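Local coordinates for spectinomycin phosphotransferase (Legionella pneumophila, PDB 3I1A), which phosphorylates the antibiotic spectinomycin, giving resistance to it, and has a protein-kinase-like fold that binds nucleotide and magnesium, at residues Glu144-Lys149 with Lys197-Asp202; Val189-Lys194 with Tyr280-Ile285; Ser211-Gly216 with Leu243-Gly248; Arg155-Gln160 with Asp295-Asn300. All blocks are in the same frame, centred on the assembly; numbering follows the deposited sequence.

In the fold
Four contacts tie the helices and loops of the C-terminal lobe together. Starting from the N terminus, 144-149 opens interaction 1, 155-160 opens interaction 4 and 189-194 opens interaction 2. Interaction 1 closes first, at 197-202, so it crosses interactions 2 and 4. Interaction 3 then opens and closes between 211-216 and 243-248. It is nested inside interaction 2, which closes at 280-285, and interaction 2 is nested inside interaction 4, which closes at 295-300. Helix 182-198 serves interactions 1 and 2, and helix 274-297 serves interactions 2 and 4. Arg284 links interaction 2 to Asp212 of interaction 3. Glu193 of interaction 2 pairs with Arg155 of interaction 4.

Interaction 1: Glu144-Lys149 with Lys197-Asp202; sequences EIYSPK and KKIQPD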
loop_
_atom_site.group_PDB
_atom_site.type_symbol
_atom_site.label_atom_id
_atom_site.label_comp_id
_atom_site.label_asym_id
_atom_site.label_seq_id
_atom_site.Cartn_x
_atom_site.Cartn_y
_atom_site.Cartn_z
ATOM N N GLU A 144 0.364 10.554 11.326
ATOM C CA GLU A 144 1.080 9.539 12.091
ATOM C C GLU A 144 0.932 9.927 13.563
ATOM O O GLU A 144 1.242 11.065 13.945
ATOM C CB GLU A 144 2.571 9.542 11.744
ATOM C CG GLU A 144 3.425 8.559 12.543
ATOM C CD GLU A 144 2.930 7.133 12.375
ATOM O OE1 GLU A 144 3.110 6.610 11.258
ATOM O OE2 GLU A 144 2.346 6.568 13.339
ATOM N N ILE A 145 0.437 9.001 14.379
ATOM C CA ILE A 145 0.319 9.263 15.824
ATOM C C ILE A 145 1.017 8.206 16.688
ATOM O O ILE A 145 0.852 8.190 17.916
ATOM C CB ILE A 145 -1.158 9.408 16.280
ATOM C CG1 ILE A 145 -1.947 8.135 16.007
ATOM C CG2 ILE A 145 -1.792 10.595 15.565
ATOM C CD1 ILE A 145 -3.379 8.213 16.563
ATOM N N TYR A 146 1.806 7.343 16.045
ATOM C CA TYR A 146 2.555 6.289 16.717
ATOM C C TYR A 146 1.670 5.419 17.595
ATOM O O TYR A 146 2.035 5.054 18.711
ATOM C CB TYR A 146 3.691 6.923 17.522
ATOM C CG TYR A 146 4.666 7.654 16.618
ATOM C CD1 TYR A 146 5.596 6.947 15.869
ATOM C CD2 TYR A 146 4.604 9.040 16.445
ATOM C CE1 TYR A 146 6.434 7.588 14.963
ATOM C CE2 TYR A 146 5.458 9.696 15.530
ATOM C CZ TYR A 146 6.365 8.947 14.796
ATOM O OH TYR A 146 7.221 9.550 13.893
ATOM N N SER A 147 0.499 5.089 17.064
ATOM C CA SER A 147 -0.469 4.285 17.785
ATOM C C SER A 147 0.103 2.967 18.282
ATOM O O SER A 147 0.835 2.285 17.574
ATOM C CB SER A 147 -1.678 4.004 16.889
ATOM O OG SER A 147 -2.536 3.066 17.507
ATOM N N PRO A 148 -0.229 2.598 19.527
ATOM C CA PRO A 148 0.236 1.357 20.137
ATOM C C PRO A 148 -0.751 0.206 19.865
ATOM O O PRO A 148 -0.529 -0.915 20.316
ATOM C CB PRO A 148 0.295 1.724 21.614
ATOM C CG PRO A 148 -0.969 2.545 21.768
ATOM C CD PRO A 148 -0.831 3.483 20.546
ATOM N N LYS A 149 -1.810 0.479 19.101
ATOM C CA LYS A 149 -2.840 -0.524 18.796
ATOM C C LYS A 149 -2.321 -1.915 18.459
ATOM O O LYS A 149 -2.710 -2.909 19.087
ATOM C CB LYS A 149 -3.736 -0.065 17.637
ATOM C CG LYS A 149 -4.753 -1.143 17.222
ATOM C CD LYS A 149 -5.755 -0.665 16.186
ATOM C CE LYS A 149 -6.812 -1.737 15.940
ATOM N NZ LYS A 149 -7.969 -1.237 15.144
ATOM N N LYS A 197 8.872 5.639 21.944
ATOM C CA LYS A 197 9.041 6.483 23.124
ATOM C C LYS A 197 10.157 7.505 22.952
ATOM O O LYS A 197 10.108 8.583 23.539
ATOM C CB LYS A 197 9.334 5.616 24.350
ATOM C CG LYS A 197 8.132 4.879 24.907
ATOM C CD LYS A 197 8.542 3.952 26.054
ATOM C CE LYS A 197 7.329 3.321 26.716
ATOM N NZ LYS A 197 7.708 2.372 27.815
ATOM N N LYS A 198 11.147 7.166 22.138
ATOM C CA LYS A 198 12.293 8.030 21.903
ATOM C C LYS A 198 12.042 9.073 20.814
ATOM O O LYS A 198 12.756 10.082 20.722
ATOM C CB LYS A 198 13.502 7.177 21.535
ATOM N N ILE A 199 11.022 8.844 19.996
ATOM C CA ILE A 199 10.721 9.775 18.914
ATOM C C ILE A 199 9.845 10.933 19.383
ATOM O O ILE A 199 8.750 10.723 19.892
ATOM C CB ILE A 199 10.004 9.034 17.742
ATOM C CG1 ILE A 199 10.943 7.972 17.158
ATOM C CG2 ILE A 199 9.547 10.033 16.683
ATOM C CD1 ILE A 199 10.275 7.075 16.120
ATOM N N GLN A 200 10.321 12.155 19.208
ATOM C CA GLN A 200 9.533 13.322 19.595
ATOM C C GLN A 200 8.781 13.790 18.347
ATOM O O GLN A 200 9.382 14.346 17.440
ATOM C CB GLN A 200 10.456 14.428 20.108
ATOM N N PRO A 201 7.455 13.555 18.281
ATOM C CA PRO A 201 6.680 13.972 17.110
ATOM C C PRO A 201 6.877 15.444 16.766
ATOM O O PRO A 201 6.833 16.301 17.644
ATOM C CB PRO A 201 5.237 13.663 17.523
ATOM C CG PRO A 201 5.391 12.478 18.403
ATOM C CD PRO A 201 6.595 12.851 19.246
ATOM N N ASP A 202 7.120 15.719 15.488
ATOM C CA ASP A 202 7.279 17.084 15.003
ATOM C C ASP A 202 6.471 17.193 13.726
ATOM O O ASP A 202 6.960 16.862 12.636
ATOM C CB ASP A 202 8.745 17.399 14.719
ATOM C CG ASP A 202 8.934 18.778 14.126
ATOM O OD1 ASP A 202 7.973 19.576 14.170
ATOM O OD2 ASP A 202 10.044 19.067 13.627
#
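In the C-terminal lobe of the kinase-like fold, the loop between strand 142-143 and helix 149-157 packs against the chain that leaves helix 182-198. Tyr146 carries the contact from the loop, and Ile199 and Pro201 meet it. The contact is apolar. Ile199, the first residue to leave the helical path, crosses the tyrosine at about a right angle. Its CG2 branch lies 3.7 Å from Tyr146 OH, and its CD1 comes to 4.0 Å from Tyr146 CE1. CG1 sits beside the backbone N (chi1 -63°), which sends the two branches to different parts of the phenol. Pro201 CG approaches obliquely at the CD2 and CE2 atoms, 4.0 Å from Tyr146 CE2. Tyr279 of helix 274-297 meets the Tyr146 ring edge-to-face, so Tyr146 lies between that helix and the chain after helix 182-198. Ile199 also touches Tyr279. Further along the loop, Ser147 OG accepts from Lys149 N at 3.1 Å and caps the start of helix 149-157. Glu144 folds back against the tyrosine. Its CG lies over one ring face toward the rim, and its OE2 accepts Tyr146 N at 2.9 Å through the anti lone pair.

Interaction 2: Val189-Lys194 with Tyr280-Ile285; sequences VDTSEK and YRHERI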
loop_
_atom_site.group_PDB
_atom_site.type_symbol
_atom_site.label_atom_id
_atom_site.label_comp_id
_atom_site.label_asym_id
_atom_site.label_seq_id
_atom_site.Cartn_x
_atom_site.Cartn_y
_atom_site.Cartn_z
ATOM N N VAL A 189 8.308 -6.248 18.850
ATOM C CA VAL A 189 7.348 -5.451 19.621
ATOM C C VAL A 189 8.021 -4.461 20.578
ATOM O O VAL A 189 7.668 -3.280 20.630
ATOM C CB VAL A 189 6.429 -6.360 20.496
ATOM C CG1 VAL A 189 5.534 -5.499 21.396
ATOM C CG2 VAL A 189 5.561 -7.255 19.586
ATOM N N ASP A 190 8.980 -4.967 21.339
ATOM C CA ASP A 190 9.670 -4.155 22.331
ATOM C C ASP A 190 10.542 -3.088 21.695
ATOM O O ASP A 190 10.758 -2.010 22.293
ATOM C CB ASP A 190 10.511 -5.046 23.245
ATOM C CG ASP A 190 9.658 -6.044 24.047
ATOM O OD1 ASP A 190 8.430 -5.862 24.144
ATOM O OD2 ASP A 190 10.247 -6.996 24.600
ATOM N N THR A 191 11.050 -3.366 20.491
ATOM C CA THR A 191 11.888 -2.369 19.822
ATOM C C THR A 191 11.009 -1.282 19.245
ATOM O O THR A 191 11.343 -0.096 19.336
ATOM C CB THR A 191 12.745 -2.975 18.706
ATOM O OG1 THR A 191 13.719 -3.845 19.286
ATOM C CG2 THR A 191 13.465 -1.864 17.932
ATOM N N SER A 192 9.882 -1.677 18.655
ATOM C CA SER A 192 8.948 -0.698 18.119
ATOM C C SER A 192 8.485 0.208 19.273
ATOM O O SER A 192 8.428 1.429 19.128
ATOM C CB SER A 192 7.747 -1.407 17.480
ATOM O OG SER A 192 6.748 -0.475 17.135
ATOM N N GLU A 193 8.160 -0.395 20.419
ATOM C CA GLU A 193 7.700 0.357 21.593
ATOM C C GLU A 193 8.783 1.322 22.103
ATOM O O GLU A 193 8.503 2.494 22.336
ATOM C CB GLU A 193 7.269 -0.624 22.697
ATOM C CG GLU A 193 6.590 -0.023 23.948
ATOM C CD GLU A 193 5.222 0.615 23.696
ATOM O OE1 GLU A 193 4.369 0.027 22.995
ATOM O OE2 GLU A 193 4.986 1.721 24.231
ATOM N N LYS A 194 10.009 0.828 22.267
ATOM C CA LYS A 194 11.143 1.639 22.731
ATOM C C LYS A 194 11.429 2.809 21.791
ATOM O O LYS A 194 11.688 3.939 22.230
ATOM C CB LYS A 194 12.397 0.771 22.834
ATOM C CG LYS A 194 13.669 1.489 23.285
ATOM C CD LYS A 194 14.908 0.681 22.876
ATOM C CE LYS A 194 16.137 1.002 23.733
ATOM N NZ LYS A 194 16.026 0.482 25.145
ATOM N N TYR A 280 9.743 2.294 11.928
ATOM C CA TYR A 280 8.782 1.835 10.934
ATOM C C TYR A 280 8.999 0.404 10.476
ATOM O O TYR A 280 8.037 -0.328 10.307
ATOM C CB TYR A 280 8.766 2.767 9.718
ATOM C CG TYR A 280 7.902 3.988 9.933
ATOM C CD1 TYR A 280 6.541 3.854 10.206
ATOM C CD2 TYR A 280 8.438 5.277 9.856
ATOM C CE1 TYR A 280 5.734 4.966 10.394
ATOM C CE2 TYR A 280 7.645 6.388 10.034
ATOM C CZ TYR A 280 6.289 6.235 10.301
ATOM O OH TYR A 280 5.456 7.330 10.434
ATOM N N ARG A 281 10.250 -0.003 10.280
ATOM C CA ARG A 281 10.518 -1.375 9.836
ATOM C C ARG A 281 10.087 -2.380 10.891
ATOM O O ARG A 281 9.569 -3.441 10.545
ATOM C CB ARG A 281 11.990 -1.571 9.515
ATOM C CG ARG A 281 12.409 -0.793 8.297
ATOM C CD ARG A 281 13.861 -1.056 7.965
ATOM N NE ARG A 281 14.177 -0.493 6.657
ATOM C CZ ARG A 281 15.408 -0.353 6.182
ATOM N NH1 ARG A 281 16.457 -0.730 6.903
ATOM N NH2 ARG A 281 15.587 0.175 4.974
ATOM N N HIS A 282 10.289 -2.065 12.170
ATOM C CA HIS A 282 9.841 -2.989 13.213
ATOM C C HIS A 282 8.324 -2.931 13.353
ATOM O O HIS A 282 7.663 -3.965 13.420
ATOM C CB HIS A 282 10.500 -2.657 14.577
ATOM C CG HIS A 282 11.956 -3.029 14.666
ATOM N ND1 HIS A 282 12.953 -2.315 14.037
ATOM C CD2 HIS A 282 12.571 -4.068 15.281
ATOM C CE1 HIS A 282 14.119 -2.895 14.260
ATOM N NE2 HIS A 282 13.917 -3.962 15.012
ATOM N N GLU A 283 7.760 -1.727 13.380
ATOM C CA GLU A 283 6.319 -1.564 13.546
ATOM C C GLU A 283 5.486 -2.140 12.405
ATOM O O GLU A 283 4.403 -2.676 12.629
ATOM C CB GLU A 283 5.985 -0.077 13.740
ATOM C CG GLU A 283 4.500 0.262 13.785
ATOM C CD GLU A 283 3.725 -0.354 14.948
ATOM O OE1 GLU A 283 4.333 -0.743 15.971
ATOM O OE2 GLU A 283 2.486 -0.427 14.836
ATOM N N ARG A 284 5.966 -2.030 11.167
ATOM C CA ARG A 284 5.184 -2.602 10.076
ATOM C C ARG A 284 5.093 -4.123 10.252
ATOM O O ARG A 284 4.060 -4.715 9.943
ATOM C CB ARG A 284 5.811 -2.293 8.722
ATOM C CG ARG A 284 4.867 -2.604 7.559
ATOM C CD ARG A 284 5.516 -2.224 6.217
ATOM N NE ARG A 284 4.598 -2.488 5.110
ATOM C CZ ARG A 284 4.471 -3.668 4.510
ATOM N NH1 ARG A 284 5.216 -4.707 4.900
ATOM N NH2 ARG A 284 3.572 -3.814 3.536
ATOM N N ILE A 285 6.163 -4.747 10.749
ATOM C CA ILE A 285 6.133 -6.209 10.962
ATOM C C ILE A 285 5.170 -6.529 12.111
ATOM O O ILE A 285 4.401 -7.498 12.052
ATOM C CB ILE A 285 7.548 -6.765 11.245
ATOM C CG1 ILE A 285 8.445 -6.473 10.042
ATOM C CG2 ILE A 285 7.503 -8.271 11.493
ATOM C CD1 ILE A 285 9.921 -6.735 10.257
HETATM O O HOH W 1 15.781 -4.683 17.163
#
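Ser192 and Thr191 of helix 182-198 meet Glu283 and His282 of helix 274-297, where two helices of the C-terminal lobe of the kinase-like fold pack together. The polar part is one direct hydrogen bond. Ser192 OG donates to Glu283 OE1 at 2.7 Å, and Glu283 OE1 accepts through its anti lone pair, the one away from the other oxygen. At chi1 171° the hydroxyl points away from the serine's own N and toward the other helix. The same Glu283 OE1 also forms a salt bridge with Arg151 NH1, so two partners grip one buried oxygen and should help to fix the carboxylate.

The second interaction is a CH-pi contact. Thr191 CG2 stands over the face of the His282 imidazole, 3.6 Å from the ring centroid and 11° off the normal. Beside it, Ser192 CB and His282 CB approach to 4.2 Å.

A water joins Thr191 and His282. It donates to Thr191 OG1 at 3.1 Å and lies 2.9 Å from His282 NE2. Both side chains also hold a carbonyl of their own helix: Thr191 OG1 is hydrogen-bonded to Arg187 O, and His282 ND1 to Ser278 O. These bonds limit the rotation of the threonine and of the imidazole.

The axes of segments 189-194 and 280-285 approach to 8.4 Å and cross at -129°. Glu283 CA and Ser192 CA, the closest pair, are 5.3 Å apart. Helix 149-157 lies next to Glu283, supplying Trp150 and Arg151, while helix 322-329 touches His282 through Ala326.

Interaction 3: Ser211-Gly216 with Leu243-Gly248; sequences SDIHAG and LMFIGG
The Phe245 ring has backbone on one face and a methyl group on the other. Ile213 N lies 3.6 Å above the first face, offset toward the rim, with Asp212 C beside it. Met244 CE rests over the centre of the opposite face. At the edge, Ser211 O is 3.8 Å from Phe245 CE1. Asp212 OD1 comes equally near Phe245 CZ, with the carboxylate plane turned 59° from the ring. The same oxygen lies in the plane of the His214 imidazole, at its edge, and forms a salt bridge with Arg284. Segment 211-216 belongs to a sequence from His210 to Asn217 that fits the catalytic loop of protein kinases and aminoglycoside phosphotransferases. Asn217, which binds magnesium in another structure of this protein, reaches back with ND2 to Asp212 O. Ile213 is the centre of an inverse gamma turn, closed by a weak bond from His214 N to Asp212 O. Ile213 O is buried with no polar partner in the model and sits 3.2 Å from Phe245 CB. Ile213 CG2 packs on Phe245 CD1 at 3.8 Å. His214 CB touches the ring at CD2, while His214 ND1 accepts Gly216 N at 3.0 Å, tilted 27° from the imidazole plane.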
loop_
_atom_site.group_PDB
_atom_site.type_symbol
_atom_site.label_atom_id
_atom_site.label_comp_id
_atom_site.label_asym_id
_atom_site.label_seq_id
_atom_site.Cartn_x
_atom_site.Cartn_y
_atom_site.Cartn_z
ATOM N N SER A 211 2.876 5.587 2.223
ATOM C CA SER A 211 2.693 4.732 3.418
ATOM C C SER A 211 2.868 3.215 3.267
ATOM O O SER A 211 3.023 2.497 4.272
ATOM C CB SER A 211 1.355 5.043 4.131
ATOM O OG SER A 211 0.248 4.269 3.650
ATOM N N ASP A 212 2.901 2.721 2.032
ATOM C CA ASP A 212 3.026 1.286 1.829
ATOM C C ASP A 212 3.672 1.062 0.468
ATOM O O ASP A 212 3.214 0.245 -0.351
ATOM C CB ASP A 212 1.620 0.666 1.883
ATOM C CG ASP A 212 1.641 -0.826 2.069
ATOM O OD1 ASP A 212 2.645 -1.358 2.578
ATOM O OD2 ASP A 212 0.630 -1.475 1.709
ATOM N N ILE A 213 4.774 1.770 0.251
ATOM C CA ILE A 213 5.431 1.706 -1.035
ATOM C C ILE A 213 6.485 0.626 -1.181
ATOM O O ILE A 213 7.688 0.892 -1.195
ATOM C CB ILE A 213 5.944 3.146 -1.433
ATOM C CG1 ILE A 213 6.528 3.132 -2.839
ATOM C CG2 ILE A 213 6.923 3.692 -0.389
ATOM C CD1 ILE A 213 5.557 2.555 -3.878
ATOM N N HIS A 214 5.991 -0.615 -1.270
ATOM C CA HIS A 214 6.837 -1.785 -1.473
ATOM C C HIS A 214 6.822 -2.133 -2.963
ATOM O O HIS A 214 6.112 -1.490 -3.743
ATOM C CB HIS A 214 6.351 -2.976 -0.626
ATOM C CG HIS A 214 4.926 -3.351 -0.860
ATOM N ND1 HIS A 214 4.526 -4.159 -1.908
ATOM C CD2 HIS A 214 3.807 -3.054 -0.160
ATOM C CE1 HIS A 214 3.220 -4.342 -1.836
ATOM N NE2 HIS A 214 2.760 -3.685 -0.785
ATOM N N ALA A 215 7.604 -3.142 -3.347
ATOM C CA ALA A 215 7.746 -3.514 -4.755
ATOM C C ALA A 215 6.464 -3.824 -5.490
ATOM O O ALA A 215 6.384 -3.637 -6.709
ATOM C CB ALA A 215 8.730 -4.671 -4.894
ATOM N N GLY A 216 5.461 -4.298 -4.759
ATOM C CA GLY A 216 4.199 -4.603 -5.386
ATOM C C GLY A 216 3.456 -3.369 -5.838
ATOM O O GLY A 216 2.558 -3.452 -6.675
ATOM N N LEU A 243 10.591 5.878 3.214
ATOM C CA LEU A 243 11.966 5.463 2.974
ATOM C C LEU A 243 12.326 4.086 3.537
ATOM O O LEU A 243 13.243 3.441 3.033
ATOM C CB LEU A 243 12.951 6.535 3.493
ATOM C CG LEU A 243 12.821 7.866 2.733
ATOM C CD1 LEU A 243 13.887 8.902 3.227
ATOM C CD2 LEU A 243 12.985 7.609 1.237
ATOM N N MET A 244 11.597 3.635 4.554
ATOM C CA MET A 244 11.885 2.355 5.180
ATOM C C MET A 244 11.791 1.191 4.198
ATOM O O MET A 244 12.397 0.138 4.414
ATOM C CB MET A 244 10.929 2.110 6.348
ATOM C CG MET A 244 9.475 1.984 5.945
ATOM S SD MET A 244 8.598 0.632 6.837
ATOM C CE MET A 244 8.996 -0.766 5.706
ATOM N N PHE A 245 11.050 1.386 3.121
ATOM C CA PHE A 245 10.886 0.326 2.132
ATOM C C PHE A 245 12.111 0.139 1.236
ATOM O O PHE A 245 12.320 -0.945 0.683
ATOM C CB PHE A 245 9.657 0.612 1.270
ATOM C CG PHE A 245 8.353 0.452 2.018
ATOM C CD1 PHE A 245 7.745 1.548 2.637
ATOM C CD2 PHE A 245 7.763 -0.803 2.151
ATOM C CE1 PHE A 245 6.565 1.391 3.381
ATOM C CE2 PHE A 245 6.576 -0.962 2.896
ATOM C CZ PHE A 245 5.986 0.129 3.505
ATOM N N ILE A 246 12.930 1.181 1.092
ATOM C CA ILE A 246 14.117 1.080 0.230
ATOM C C ILE A 246 15.127 0.268 1.020
ATOM O O ILE A 246 15.624 0.714 2.055
ATOM C CB ILE A 246 14.648 2.493 -0.122
ATOM C CG1 ILE A 246 13.490 3.348 -0.680
ATOM C CG2 ILE A 246 15.805 2.398 -1.127
ATOM C CD1 ILE A 246 12.793 2.778 -1.939
ATOM N N GLY A 247 15.396 -0.949 0.553
ATOM C CA GLY A 247 16.292 -1.829 1.286
ATOM C C GLY A 247 15.533 -2.524 2.426
ATOM O O GLY A 247 16.122 -3.234 3.251
ATOM N N GLY A 248 14.218 -2.338 2.463
ATOM C CA GLY A 248 13.405 -2.922 3.528
ATOM C C GLY A 248 13.132 -4.416 3.409
ATOM O O GLY A 248 12.787 -5.060 4.389
#

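Interaction 4: Arg155-Gln160 with Asp295-Asn300; sequences RSFYNQ and DLLSRN
Leu297, in the last turn of helix 274-297, has the most surface buried here, and it meets Phe157 and Gln160 with a single methyl, CD1. Its first torsion (chi1 -67°) puts CG beside the backbone N and brings CD1 to the Phe157 face.

Phe157 receives that methyl on one ring face, offset toward the rim. Leu297 CD1 is 3.5 Å from Phe157 CD1. It is 3.8 Å from the ring centroid and 21° off the normal, a CH-pi contact. The two side chains meet at a slant.

Gln160 adds the exposed border. Its chain is extended beyond CG and brings OE1 to 3.9 Å from Leu297 CD1. The amide is steadied from its own segment, since Gln160 NE2 donates to Ser156 O at 3.0 Å with an N-H...O angle of 165°. The bond lies close to the amide plane, but it reaches the carbonyl from above its plane and not along a lone pair.

The backbones stay well apart. The nearest alpha carbons, Gln160 CA and Leu297 CA, are 8.2 Å from each other. Phe174 and Lys175 of helix 169-180 also touch Leu297. The contact lies away from the nucleotide and magnesium sites. It is packing within the helical C-terminal lobe of a kinase-like phosphotransferase, and it joins segment 155-160, which follows on from helix 149-157, to the last turn of helix 274-297.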
loop_
_atom_site.group_PDB
_atom_site.type_symbol
_atom_site.label_atom_id
_atom_site.label_comp_id
_atom_site.label_asym_id
_atom_site.label_seq_id
_atom_site.Cartn_x
_atom_site.Cartn_y
_atom_site.Cartn_z
ATOM N N ARG A 155 0.812 -8.306 21.971
ATOM C CA ARG A 155 1.058 -8.725 23.354
ATOM C C ARG A 155 -0.097 -9.585 23.840
ATOM O O ARG A 155 0.111 -10.477 24.665
ATOM C CB ARG A 155 1.240 -7.522 24.299
ATOM C CG ARG A 155 2.485 -6.724 23.994
ATOM C CD ARG A 155 2.841 -5.751 25.100
ATOM N NE ARG A 155 3.779 -4.747 24.622
ATOM C CZ ARG A 155 3.409 -3.528 24.224
ATOM N NH1 ARG A 155 2.131 -3.176 24.263
ATOM N NH2 ARG A 155 4.311 -2.664 23.777
ATOM N N SER A 156 -1.309 -9.320 23.349
ATOM C CA SER A 156 -2.454 -10.122 23.774
ATOM C C SER A 156 -2.282 -11.565 23.307
ATOM O O SER A 156 -2.896 -12.469 23.875
ATOM C CB SER A 156 -3.770 -9.559 23.232
ATOM O OG SER A 156 -3.882 -9.742 21.827
ATOM N N PHE A 157 -1.447 -11.790 22.291
ATOM C CA PHE A 157 -1.216 -13.156 21.790
ATOM C C PHE A 157 -0.359 -13.988 22.735
ATOM O O PHE A 157 -0.502 -15.207 22.789
ATOM C CB PHE A 157 -0.486 -13.173 20.430
ATOM C CG PHE A 157 -1.262 -12.585 19.272
ATOM C CD1 PHE A 157 -2.623 -12.279 19.375
ATOM C CD2 PHE A 157 -0.616 -12.364 18.059
ATOM C CE1 PHE A 157 -3.317 -11.768 18.294
ATOM C CE2 PHE A 157 -1.313 -11.847 16.960
ATOM C CZ PHE A 157 -2.662 -11.551 17.080
ATOM N N TYR A 158 0.543 -13.332 23.467
ATOM C CA TYR A 158 1.463 -14.024 24.362
ATOM C C TYR A 158 0.862 -15.163 25.177
ATOM O O TYR A 158 1.379 -16.283 25.172
ATOM C CB TYR A 158 2.127 -13.013 25.303
ATOM C CG TYR A 158 3.041 -12.026 24.584
ATOM C CD1 TYR A 158 3.492 -10.879 25.233
ATOM C CD2 TYR A 158 3.475 -12.258 23.274
ATOM C CE1 TYR A 158 4.357 -9.980 24.602
ATOM C CE2 TYR A 158 4.346 -11.366 22.625
ATOM C CZ TYR A 158 4.783 -10.228 23.298
ATOM O OH TYR A 158 5.670 -9.353 22.690
ATOM N N ASN A 159 -0.232 -14.879 25.861
ATOM C CA ASN A 159 -0.841 -15.900 26.687
ATOM C C ASN A 159 -1.651 -16.931 25.908
ATOM O O ASN A 159 -1.928 -18.012 26.423
ATOM C CB ASN A 159 -1.694 -15.253 27.785
ATOM C CG ASN A 159 -0.847 -14.548 28.834
ATOM O OD1 ASN A 159 0.343 -14.827 28.974
ATOM N ND2 ASN A 159 -1.461 -13.641 29.582
ATOM N N GLN A 160 -2.029 -16.601 24.675
ATOM C CA GLN A 160 -2.806 -17.518 23.846
ATOM C C GLN A 160 -1.948 -18.611 23.192
ATOM O O GLN A 160 -2.474 -19.596 22.688
ATOM C CB GLN A 160 -3.542 -16.736 22.756
ATOM C CG GLN A 160 -4.430 -15.620 23.264
ATOM C CD GLN A 160 -5.143 -14.927 22.125
ATOM O OE1 GLN A 160 -5.832 -15.580 21.332
ATOM N NE2 GLN A 160 -4.971 -13.603 22.021
ATOM N N ASP A 295 -5.485 -14.126 12.218
ATOM C CA ASP A 295 -6.143 -15.004 11.253
ATOM C C ASP A 295 -5.830 -16.470 11.556
ATOM O O ASP A 295 -6.633 -17.359 11.229
ATOM C CB ASP A 295 -5.703 -14.656 9.825
ATOM C CG ASP A 295 -6.648 -15.191 8.773
ATOM O OD1 ASP A 295 -7.887 -15.162 8.996
ATOM O OD2 ASP A 295 -6.159 -15.627 7.705
ATOM N N LEU A 296 -4.671 -16.736 12.160
ATOM C CA LEU A 296 -4.306 -18.107 12.503
ATOM C C LEU A 296 -4.863 -18.539 13.861
ATOM O O LEU A 296 -5.149 -19.719 14.058
ATOM C CB LEU A 296 -2.777 -18.297 12.499
ATOM C CG LEU A 296 -2.120 -18.721 11.175
ATOM C CD1 LEU A 296 -2.645 -20.117 10.719
ATOM C CD2 LEU A 296 -2.385 -17.663 10.126
ATOM N N LEU A 297 -5.016 -17.605 14.803
ATOM C CA LEU A 297 -5.563 -17.946 16.115
ATOM C C LEU A 297 -7.081 -18.066 16.033
ATOM O O LEU A 297 -7.706 -18.678 16.909
ATOM C CB LEU A 297 -5.194 -16.873 17.146
ATOM C CG LEU A 297 -3.699 -16.807 17.469
ATOM C CD1 LEU A 297 -3.406 -15.541 18.296
ATOM C CD2 LEU A 297 -3.301 -18.031 18.267
ATOM N N SER A 298 -7.666 -17.465 14.990
ATOM C CA SER A 298 -9.115 -17.510 14.765
ATOM C C SER A 298 -9.466 -18.358 13.540
ATOM O O SER A 298 -8.580 -18.853 12.832
ATOM C CB SER A 298 -9.668 -16.103 14.554
ATOM O OG SER A 298 -9.352 -15.293 15.661
ATOM N N ARG A 299 -10.765 -18.516 13.305
ATOM C CA ARG A 299 -11.277 -19.296 12.188
ATOM C C ARG A 299 -12.242 -18.385 11.465
ATOM O O ARG A 299 -13.373 -18.765 11.152
ATOM C CB ARG A 299 -11.996 -20.553 12.698
ATOM C CG ARG A 299 -11.186 -21.335 13.730
ATOM C CD ARG A 299 -10.420 -22.488 13.120
ATOM N NE ARG A 299 -11.248 -23.689 13.035
ATOM C CZ ARG A 299 -11.510 -24.499 14.060
ATOM N NH1 ARG A 299 -11.004 -24.249 15.263
ATOM N NH2 ARG A 299 -12.284 -25.565 13.883
ATOM N N ASN A 300 -11.777 -17.166 11.217
ATOM C CA ASN A 300 -12.553 -16.146 10.528
ATOM C C ASN A 300 -12.609 -16.348 9.015
ATOM O O ASN A 300 -13.588 -15.957 8.383
ATOM C CB ASN A 300 -11.978 -14.755 10.825
ATOM C CG ASN A 300 -12.102 -14.374 12.288
ATOM O OD1 ASN A 300 -13.036 -14.804 12.978
ATOM N ND2 ASN A 300 -11.169 -13.553 12.769
#